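Local coordinates for OxyA protein (Actinoplanes teichomyceticus, PDB 5HH3), which is a haem-binding cytochrome P450 that probably catalyses phenolic coupling, cross-linking aromatic side chains of the precursor peptide during glycopeptide antibiotic biosynthesis, at residues 43-46 / 52-55; 124-129 / 358-363; 197-202 / 210-215. All coordinates share one frame; numbering follows the deposited sequence. Where two conformers were deposited one is given.

Contact 1. Residues 43-46 / 52-55; sequences LGTE and RTAW
A classic beta bulge, with Leu-43 and Gly-44 both set against Ala-54, marks the hairpin of strands 40-45 and 53-57 in the mixed beta sheet of this P450. Two successive N-H groups converge on one carbonyl: Leu-43 N lies 2.7 Å from Ala-54 O, tilted out of the carbonyl plane, whereas Gly-44 N reaches Ala-54 O at 3.3 Å, in the plane and on a lone pair. Ala-54 N returns a bond of 2.8 Å to Gly-44 O, completing an antiparallel hydrogen-bonded pair. Thr-45 and Thr-53 form the adjoining non-hydrogen-bonded pair, and here the side chains supply the polar link, with Thr-45 OG1 2.9 Å from Thr-53 OG1. The hydroxyl of each lies beside its own backbone N (chi1 -61° in Thr-45), which turns the two oxygens to one another; Thr-53 CG2 also rests on a face of the Trp-55 ring.

Toward the loop, Glu-46 and Arg-52 run side by side in the same direction. Arg-52 grips the carboxylate side-on, NE to Glu-46 OE1 at 2.8 Å and NH2 to Glu-46 OE2 at 3.1 Å, although the two planes are 57° apart. Glu-46 OE1 is gripped twice, since Arg-52 N meets its anti lone pair at 2.9 Å while NE comes from above the carboxylate plane. This salt bridge lies next to the backbone bond from Glu-46 N to Arg-52 O, at the loop end of the pair. A glycerol molecule also bonds Arg-52 NH2, and Gly-182 of the second subunit packs on Arg-52.

Helix 8-19 touches Leu-43 and Ala-54 through Asn-12. Strand 309-312 runs parallel to 53-57 on its other flank, where Asp-308 accepts from Thr-53 N and Trp-55 NE1.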
loop_
_atom_site.group_PDB
_atom_site.type_symbol
_atom_site.label_atom_id
_atom_site.label_comp_id
_atom_site.label_asym_id
_atom_site.label_seq_id
_atom_site.Cartn_x
_atom_site.Cartn_y
_atom_site.Cartn_z
ATOM N N LEU B 43 -10.232 9.465 7.679
ATOM C CA LEU B 43 -9.884 8.070 7.596
ATOM C C LEU B 43 -8.925 7.725 8.689
ATOM O O LEU B 43 -9.019 6.654 9.283
ATOM C CB LEU B 43 -9.253 7.752 6.243
ATOM C CG LEU B 43 -10.149 7.921 5.034
ATOM C CD1 LEU B 43 -9.328 7.807 3.751
ATOM C CD2 LEU B 43 -11.257 6.883 5.093
ATOM N N GLY B 44 -8.004 8.634 8.985
ATOM C CA GLY B 44 -7.032 8.377 10.032
ATOM C C GLY B 44 -6.005 9.481 10.163
ATOM O O GLY B 44 -5.873 10.323 9.263
ATOM N N THR B 45 -5.279 9.456 11.274
ATOM C CA THR B 45 -4.323 10.499 11.611
ATOM C C THR B 45 -3.082 9.858 12.203
ATOM O O THR B 45 -3.179 8.941 13.018
ATOM C CB THR B 45 -4.967 11.518 12.615
ATOM O OG1 THR B 45 -6.114 12.146 11.998
ATOM C CG2 THR B 45 -4.021 12.613 12.999
ATOM N N GLU B 46 -1.908 10.375 11.844
ATOM C CA GLU B 46 -0.664 9.965 12.504
ATOM C C GLU B 46 -0.668 10.582 13.901
ATOM O O GLU B 46 -0.910 11.792 14.043
ATOM C CB GLU B 46 0.560 10.458 11.728
ATOM C CG GLU B 46 0.593 9.973 10.308
ATOM C CD GLU B 46 1.823 10.457 9.565
ATOM O OE1 GLU B 46 1.988 11.693 9.392
ATOM O OE2 GLU B 46 2.606 9.592 9.159
ATOM N N ARG B 52 -0.010 13.736 10.065
ATOM C CA ARG B 52 -0.924 14.069 8.994
ATOM C C ARG B 52 -2.227 13.319 9.143
ATOM O O ARG B 52 -2.270 12.257 9.752
ATOM C CB ARG B 52 -0.289 13.729 7.648
ATOM C CG ARG B 52 1.040 14.443 7.418
ATOM C CD ARG B 52 1.794 13.769 6.288
ATOM N NE ARG B 52 2.495 12.582 6.761
ATOM C CZ ARG B 52 3.143 11.712 5.964
ATOM N NH1 ARG B 52 3.192 11.889 4.635
ATOM N NH2 ARG B 52 3.739 10.642 6.499
ATOM N N THR B 53 -3.258 13.865 8.520
ATOM C CA THR B 53 -4.571 13.268 8.484
ATOM C C THR B 53 -4.942 12.915 7.054
ATOM O O THR B 53 -4.708 13.696 6.109
ATOM C CB THR B 53 -5.617 14.233 9.047
ATOM O OG1 THR B 53 -5.317 14.486 10.415
ATOM C CG2 THR B 53 -7.041 13.700 8.893
ATOM N N ALA B 54 -5.532 11.741 6.907
ATOM C CA ALA B 54 -6.107 11.324 5.652
ATOM C C ALA B 54 -7.619 11.497 5.756
ATOM O O ALA B 54 -8.267 10.960 6.678
ATOM C CB ALA B 54 -5.739 9.891 5.363
ATOM N N TRP B 55 -8.154 12.299 4.845
ATOM C CA TRP B 55 -9.549 12.668 4.820
ATOM C C TRP B 55 -10.262 12.027 3.628
ATOM O O TRP B 55 -9.650 11.761 2.580
ATOM C CB TRP B 55 -9.689 14.178 4.628
ATOM C CG TRP B 55 -9.050 15.072 5.625
ATOM C CD1 TRP B 55 -7.801 15.619 5.553
ATOM C CD2 TRP B 55 -9.661 15.614 6.808
ATOM N NE1 TRP B 55 -7.581 16.434 6.634
ATOM C CE2 TRP B 55 -8.721 16.478 7.405
ATOM C CE3 TRP B 55 -10.919 15.460 7.416
ATOM C CZ2 TRP B 55 -8.983 17.180 8.579
ATOM C CZ3 TRP B 55 -11.191 16.206 8.623
ATOM C CH2 TRP B 55 -10.225 17.031 9.170
#

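Contact 2. Residues 124-129 / 358-363; sequences RVVQDS and FRTAIP
Val-126 projects from helix 112-136 onto the methyl group of Thr-360 and onto CA and CB of Ala-361 on helix 351-368, and both of its methyl groups are used. With CG1 anti to the backbone N (chi1 -171°) and CG2 beside it, the two branches straddle Ala-361. Val-126 CG1 comes within 3.6 Å of Ala-361 CA, while Val-126 CG2 lies 3.8 Å from Ala-361 CB. The same CG2 also meets Thr-360, whose methyl CG2 is 3.7 Å from Val-126 CG2.

With only a methyl group on Ala-361, the two helices approach closely, and the CA atoms of Val-126 and Ala-361 are 5.5 Å apart. The valine therefore packs against main-chain atoms as well as against a side chain. Thr-360 divides its two branches between different tasks. Its CG2 faces the valine, whereas OG1, held beside the residue's own N by a chi1 of -55°, bonds back to Leu-356 O in the preceding turn of its helix. The hydroxyl is thus satisfied locally, and the interface between the segments is made of van der Waals contacts.

One turn further along helix 351-368, Ala-364 continues the apolar strip and touches both Val-126 and Gln-127. Ala-361 is also touched by Phe-146 of helix 142-159 and Leu-247 of helix 225-256, while Phe-358 stacks on Phe-246 and touches the haem.

Helix 351-368 follows the cysteine that ligates the haem iron, Cys-348, and corresponds to helix L of the P450 fold; helix 112-136 corresponds to helix D. Together with helices 142-159 and 225-256 they form the four-helix bundle at the core of the cytochrome P450 fold, and this contact is part of it.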
loop_
_atom_site.group_PDB
_atom_site.type_symbol
_atom_site.label_atom_id
_atom_site.label_comp_id
_atom_site.label_asym_id
_atom_site.label_seq_id
_atom_site.Cartn_x
_atom_site.Cartn_y
_atom_site.Cartn_z
ATOM N N ARG B 124 -19.978 -1.090 -35.649
ATOM C CA ARG B 124 -19.550 -2.390 -36.172
ATOM C C ARG B 124 -18.933 -3.297 -35.112
ATOM O O ARG B 124 -19.187 -4.504 -35.112
ATOM C CB ARG B 124 -18.567 -2.233 -37.340
ATOM C CG ARG B 124 -19.216 -1.772 -38.633
ATOM C CD ARG B 124 -18.266 -1.890 -39.818
ATOM N NE ARG B 124 -17.212 -0.873 -39.751
ATOM C CZ ARG B 124 -17.318 0.398 -40.165
ATOM N NH1 ARG B 124 -18.439 0.870 -40.719
ATOM N NH2 ARG B 124 -16.277 1.215 -40.025
ATOM N N VAL B 125 -18.106 -2.736 -34.221
ATOM C CA VAL B 125 -17.491 -3.542 -33.163
ATOM C C VAL B 125 -18.575 -4.130 -32.263
ATOM O O VAL B 125 -18.518 -5.310 -31.921
ATOM C CB VAL B 125 -16.469 -2.749 -32.336
ATOM C CG1 VAL B 125 -16.058 -3.522 -31.082
ATOM C CG2 VAL B 125 -15.247 -2.436 -33.190
ATOM N N VAL B 126 -19.552 -3.306 -31.887
ATOM C CA VAL B 126 -20.651 -3.777 -31.068
ATOM C C VAL B 126 -21.445 -4.902 -31.779
ATOM O O VAL B 126 -21.709 -5.942 -31.177
ATOM C CB VAL B 126 -21.656 -2.676 -30.737
ATOM C CG1 VAL B 126 -22.625 -3.214 -29.705
ATOM C CG2 VAL B 126 -20.973 -1.417 -30.226
ATOM N N GLN B 127 -21.811 -4.690 -33.043
ATOM C CA GLN B 127 -22.564 -5.711 -33.796
ATOM C C GLN B 127 -21.787 -7.022 -33.918
ATOM O O GLN B 127 -22.371 -8.085 -33.754
ATOM C CB GLN B 127 -22.989 -5.201 -35.185
ATOM C CG GLN B 127 -24.005 -4.067 -35.142
ATOM C CD GLN B 127 -25.298 -4.451 -34.436
ATOM O OE1 GLN B 127 -25.875 -5.500 -34.706
ATOM N NE2 GLN B 127 -25.755 -3.606 -33.532
ATOM N N ASP B 128 -20.475 -6.943 -34.152
ATOM C CA ASP B 128 -19.620 -8.149 -34.228
ATOM C C ASP B 128 -19.575 -8.888 -32.883
ATOM O O ASP B 128 -19.736 -10.101 -32.830
ATOM C CB ASP B 128 -18.185 -7.805 -34.680
ATOM C CG ASP B 128 -18.103 -7.355 -36.138
ATOM O OD1 ASP B 128 -18.903 -7.828 -36.977
ATOM O OD2 ASP B 128 -17.221 -6.523 -36.452
ATOM N N SER B 129 -19.382 -8.156 -31.792
ATOM C CA SER B 129 -19.376 -8.766 -30.464
ATOM C C SER B 129 -20.713 -9.467 -30.163
ATOM O O SER B 129 -20.727 -10.571 -29.616
ATOM C CB SER B 129 -19.043 -7.720 -29.380
ATOM O OG SER B 129 -17.710 -7.238 -29.567
ATOM N N PHE B 358 -20.246 3.544 -24.844
ATOM C CA PHE B 358 -21.408 3.187 -24.038
ATOM C C PHE B 358 -22.700 3.531 -24.752
ATOM O O PHE B 358 -23.635 2.727 -24.743
ATOM C CB PHE B 358 -21.411 3.883 -22.678
ATOM C CG PHE B 358 -20.163 3.673 -21.846
ATOM C CD1 PHE B 358 -19.369 2.542 -21.975
ATOM C CD2 PHE B 358 -19.800 4.635 -20.898
ATOM C CE1 PHE B 358 -18.227 2.382 -21.165
ATOM C CE2 PHE B 358 -18.672 4.480 -20.100
ATOM C CZ PHE B 358 -17.891 3.354 -20.226
ATOM N N ARG B 359 -22.726 4.724 -25.362
ATOM C CA ARG B 359 -23.877 5.240 -26.122
ATOM C C ARG B 359 -24.228 4.324 -27.291
ATOM O O ARG B 359 -25.369 4.275 -27.717
ATOM C CB ARG B 359 -23.596 6.671 -26.647
ATOM C CG ARG B 359 -24.474 7.153 -27.805
ATOM C CD ARG B 359 -24.337 8.651 -28.054
ATOM N NE ARG B 359 -23.080 9.167 -27.540
ATOM C CZ ARG B 359 -22.047 9.526 -28.295
ATOM N NH1 ARG B 359 -22.114 9.435 -29.611
ATOM N NH2 ARG B 359 -20.952 9.971 -27.718
ATOM N N THR B 360 -23.225 3.625 -27.818
ATOM C CA THR B 360 -23.380 2.736 -28.953
ATOM C C THR B 360 -23.684 1.320 -28.501
ATOM O O THR B 360 -24.635 0.711 -28.993
ATOM C CB THR B 360 -22.103 2.744 -29.833
ATOM O OG1 THR B 360 -21.807 4.098 -30.211
ATOM C CG2 THR B 360 -22.301 1.919 -31.101
ATOM N N ALA B 361 -22.890 0.790 -27.574
ATOM C CA ALA B 361 -23.011 -0.622 -27.200
ATOM C C ALA B 361 -24.259 -0.967 -26.375
ATOM O O ALA B 361 -24.821 -2.058 -26.537
ATOM C CB ALA B 361 -21.744 -1.114 -26.515
ATOM N N ILE B 362 -24.710 -0.057 -25.519
ATOM C CA ILE B 362 -25.845 -0.357 -24.649
ATOM C C ILE B 362 -27.166 -0.456 -25.436
ATOM O O ILE B 362 -27.888 -1.438 -25.269
ATOM C CB ILE B 362 -25.951 0.628 -23.448
ATOM C CG1 ILE B 362 -24.733 0.496 -22.522
ATOM C CG2 ILE B 362 -27.245 0.432 -22.673
ATOM C CD1 ILE B 362 -24.499 -0.901 -21.992
ATOM N N PRO B 363 -27.489 0.550 -26.280
ATOM C CA PRO B 363 -28.657 0.403 -27.151
ATOM C C PRO B 363 -28.565 -0.783 -28.080
ATOM O O PRO B 363 -29.578 -1.446 -28.310
ATOM C CB PRO B 363 -28.651 1.706 -27.962
ATOM C CG PRO B 363 -28.032 2.684 -27.020
ATOM C CD PRO B 363 -26.895 1.887 -26.442
#

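Contact 3. Residues 197-202 / 210-215; sequences NKMTAR and DMFGVV
A chi1 of 176° sets Met-199 CG anti to the backbone N, and one of -82° places Phe-212 CG beside its own N; from these starting points the methionine chain and the phenyl ring cross at about a right angle. Met-199 CG lies 3.7 Å from Phe-212 CD2, and its sulfur follows obliquely. Met-199 SD is 5.0 Å from the centre of the Phe-212 ring and 36° off the ring normal, a Met-aromatic contact. Next along the helix, Thr-200 comes obliquely to the same CD2-CE2 part of the ring, but from the other side of its plane, with Thr-200 OG1 3.6 Å from Phe-212 CE2. That hydroxyl is bonded to Met-196 O one turn back, so it meets the ring by van der Waals contact while its polar need is met within its own helix.

Asp-210 occupies the N-cap of helix 211-219, its OD2 accepting a weak bond from Phe-212 N. Met-196 and Thr-203 of helix 182-205 also touch the ring, which thus lies along about two turns of that helix. Helices 182-205 and 211-219 correspond to G and H of the P450 fold, and Ala-232 of the long helix 225-256 packs on Phe-212.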
loop_
_atom_site.group_PDB
_atom_site.type_symbol
_atom_site.label_atom_id
_atom_site.label_comp_id
_atom_site.label_asym_id
_atom_site.label_seq_id
_atom_site.Cartn_x
_atom_site.Cartn_y
_atom_site.Cartn_z
ATOM N N ASN B 197 7.260 1.026 -30.595
ATOM C CA ASN B 197 8.374 1.793 -31.151
ATOM C C ASN B 197 8.379 1.802 -32.677
ATOM O O ASN B 197 8.685 2.825 -33.279
ATOM C CB ASN B 197 9.717 1.266 -30.641
ATOM C CG ASN B 197 9.950 1.561 -29.164
ATOM O OD1 ASN B 197 9.266 2.379 -28.551
ATOM N ND2 ASN B 197 10.939 0.889 -28.591
ATOM N N LYS B 198 8.030 0.678 -33.299
ATOM C CA LYS B 198 7.879 0.628 -34.766
ATOM C C LYS B 198 6.710 1.495 -35.224
ATOM O O LYS B 198 6.853 2.305 -36.144
ATOM C CB LYS B 198 7.685 -0.808 -35.264
ATOM C CG LYS B 198 8.959 -1.629 -35.224
ATOM C CD LYS B 198 8.670 -3.092 -35.496
ATOM C CE LYS B 198 9.934 -3.926 -35.378
ATOM N NZ LYS B 198 9.619 -5.379 -35.388
ATOM N N MET B 199 5.569 1.315 -34.566
ATOM C CA MET B 199 4.363 2.100 -34.834
ATOM C C MET B 199 4.597 3.610 -34.733
ATOM O O MET B 199 4.097 4.378 -35.558
ATOM C CB MET B 199 3.265 1.696 -33.864
ATOM C CG MET B 199 1.994 2.511 -33.997
ATOM S SD MET B 199 0.535 1.587 -33.481
ATOM C CE MET B 199 0.341 0.532 -34.916
ATOM N N THR B 200 5.349 4.020 -33.719
ATOM C CA THR B 200 5.777 5.409 -33.594
ATOM C C THR B 200 6.647 5.849 -34.773
ATOM O O THR B 200 6.384 6.888 -35.374
ATOM C CB THR B 200 6.524 5.647 -32.272
ATOM O OG1 THR B 200 5.628 5.410 -31.180
ATOM C CG2 THR B 200 6.967 7.056 -32.179
ATOM N N ALA B 201 7.664 5.057 -35.108
ATOM C CA ALA B 201 8.518 5.361 -36.248
ATOM C C ALA B 201 7.700 5.467 -37.535
ATOM O O ALA B 201 7.897 6.402 -38.307
ATOM C CB ALA B 201 9.630 4.327 -36.398
ATOM N N ARG B 202 6.766 4.537 -37.746
ATOM C CA ARG B 202 5.869 4.592 -38.916
ATOM C C ARG B 202 5.057 5.880 -38.961
ATOM O O ARG B 202 5.075 6.593 -39.964
ATOM C CB ARG B 202 4.962 3.359 -38.994
ATOM C CG ARG B 202 5.659 2.158 -39.633
ATOM C CD ARG B 202 4.722 0.967 -39.834
ATOM N NE ARG B 202 4.553 0.167 -38.609
ATOM C CZ ARG B 202 3.480 0.132 -37.814
ATOM N NH1 ARG B 202 2.389 0.867 -38.053
ATOM N NH2 ARG B 202 3.505 -0.652 -36.734
ATOM N N ASP B 210 -5.497 7.513 -36.991
ATOM C CA ASP B 210 -5.643 7.128 -35.572
ATOM C C ASP B 210 -5.073 8.151 -34.553
ATOM O O ASP B 210 -4.682 9.254 -34.917
ATOM C CB ASP B 210 -4.962 5.769 -35.383
ATOM C CG ASP B 210 -3.508 5.793 -35.819
ATOM O OD1 ASP B 210 -3.258 5.566 -37.021
ATOM O OD2 ASP B 210 -2.628 6.076 -34.981
ATOM N N MET B 211 -5.056 7.759 -33.275
ATOM C CA MET B 211 -4.555 8.577 -32.172
ATOM C C MET B 211 -3.132 9.110 -32.409
ATOM O O MET B 211 -2.890 10.288 -32.202
ATOM C CB MET B 211 -4.609 7.790 -30.847
ATOM C CG MET B 211 -4.678 8.661 -29.613
ATOM S SD MET B 211 -3.974 7.959 -28.109
ATOM C CE MET B 211 -2.243 8.015 -28.547
ATOM N N PHE B 212 -2.212 8.250 -32.847
ATOM C CA PHE B 212 -0.803 8.653 -33.046
ATOM C C PHE B 212 -0.636 9.707 -34.128
ATOM O O PHE B 212 0.075 10.684 -33.930
ATOM C CB PHE B 212 0.097 7.445 -33.355
ATOM C CG PHE B 212 0.555 6.671 -32.143
ATOM C CD1 PHE B 212 -0.063 6.794 -30.919
ATOM C CD2 PHE B 212 1.606 5.781 -32.251
ATOM C CE1 PHE B 212 0.366 6.065 -29.827
ATOM C CE2 PHE B 212 2.033 5.039 -31.166
ATOM C CZ PHE B 212 1.414 5.185 -29.953
ATOM N N GLY B 213 -1.289 9.509 -35.265
ATOM C CA GLY B 213 -1.166 10.438 -36.390
ATOM C C GLY B 213 -1.728 11.828 -36.127
ATOM O O GLY B 213 -1.161 12.817 -36.568
ATOM N N VAL B 214 -2.855 11.894 -35.427
ATOM C CA VAL B 214 -3.428 13.165 -34.977
ATOM C C VAL B 214 -2.437 13.918 -34.080
ATOM O O VAL B 214 -2.178 15.098 -34.295
ATOM C CB VAL B 214 -4.766 12.929 -34.230
ATOM C CG1 VAL B 214 -5.204 14.146 -33.409
ATOM C CG2 VAL B 214 -5.840 12.533 -35.235
ATOM N N VAL B 215 -1.882 13.222 -33.091
ATOM C CA VAL B 215 -0.966 13.848 -32.139
ATOM C C VAL B 215 0.315 14.309 -32.854
ATOM O O VAL B 215 0.730 15.465 -32.728
ATOM C CB VAL B 215 -0.630 12.898 -30.971
ATOM C CG1 VAL B 215 0.445 13.497 -30.068
ATOM C CG2 VAL B 215 -1.881 12.579 -30.144
#

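In the fold
From the N terminus, contact 1 closes first, pairing two strands across a loop of five residues. Further along, 124-129 on helix 112-136 waits through 228 residues before contact 2 brings it against 358-363, beyond the haem-ligating cysteine. Contact 3 is nested inside that long loop and joins two consecutive helices across seven residues. Contacts 1 and 2 lie on opposite sides of the chain's centre, their centres about 44 Å apart; contacts 2 and 3 are nearer, about 26 Å between centres. Helices 142-159 and 225-256 each touch segments of both contact 2 and contact 3, linking them through the helical core, whereas contact 1 belongs to the sheet.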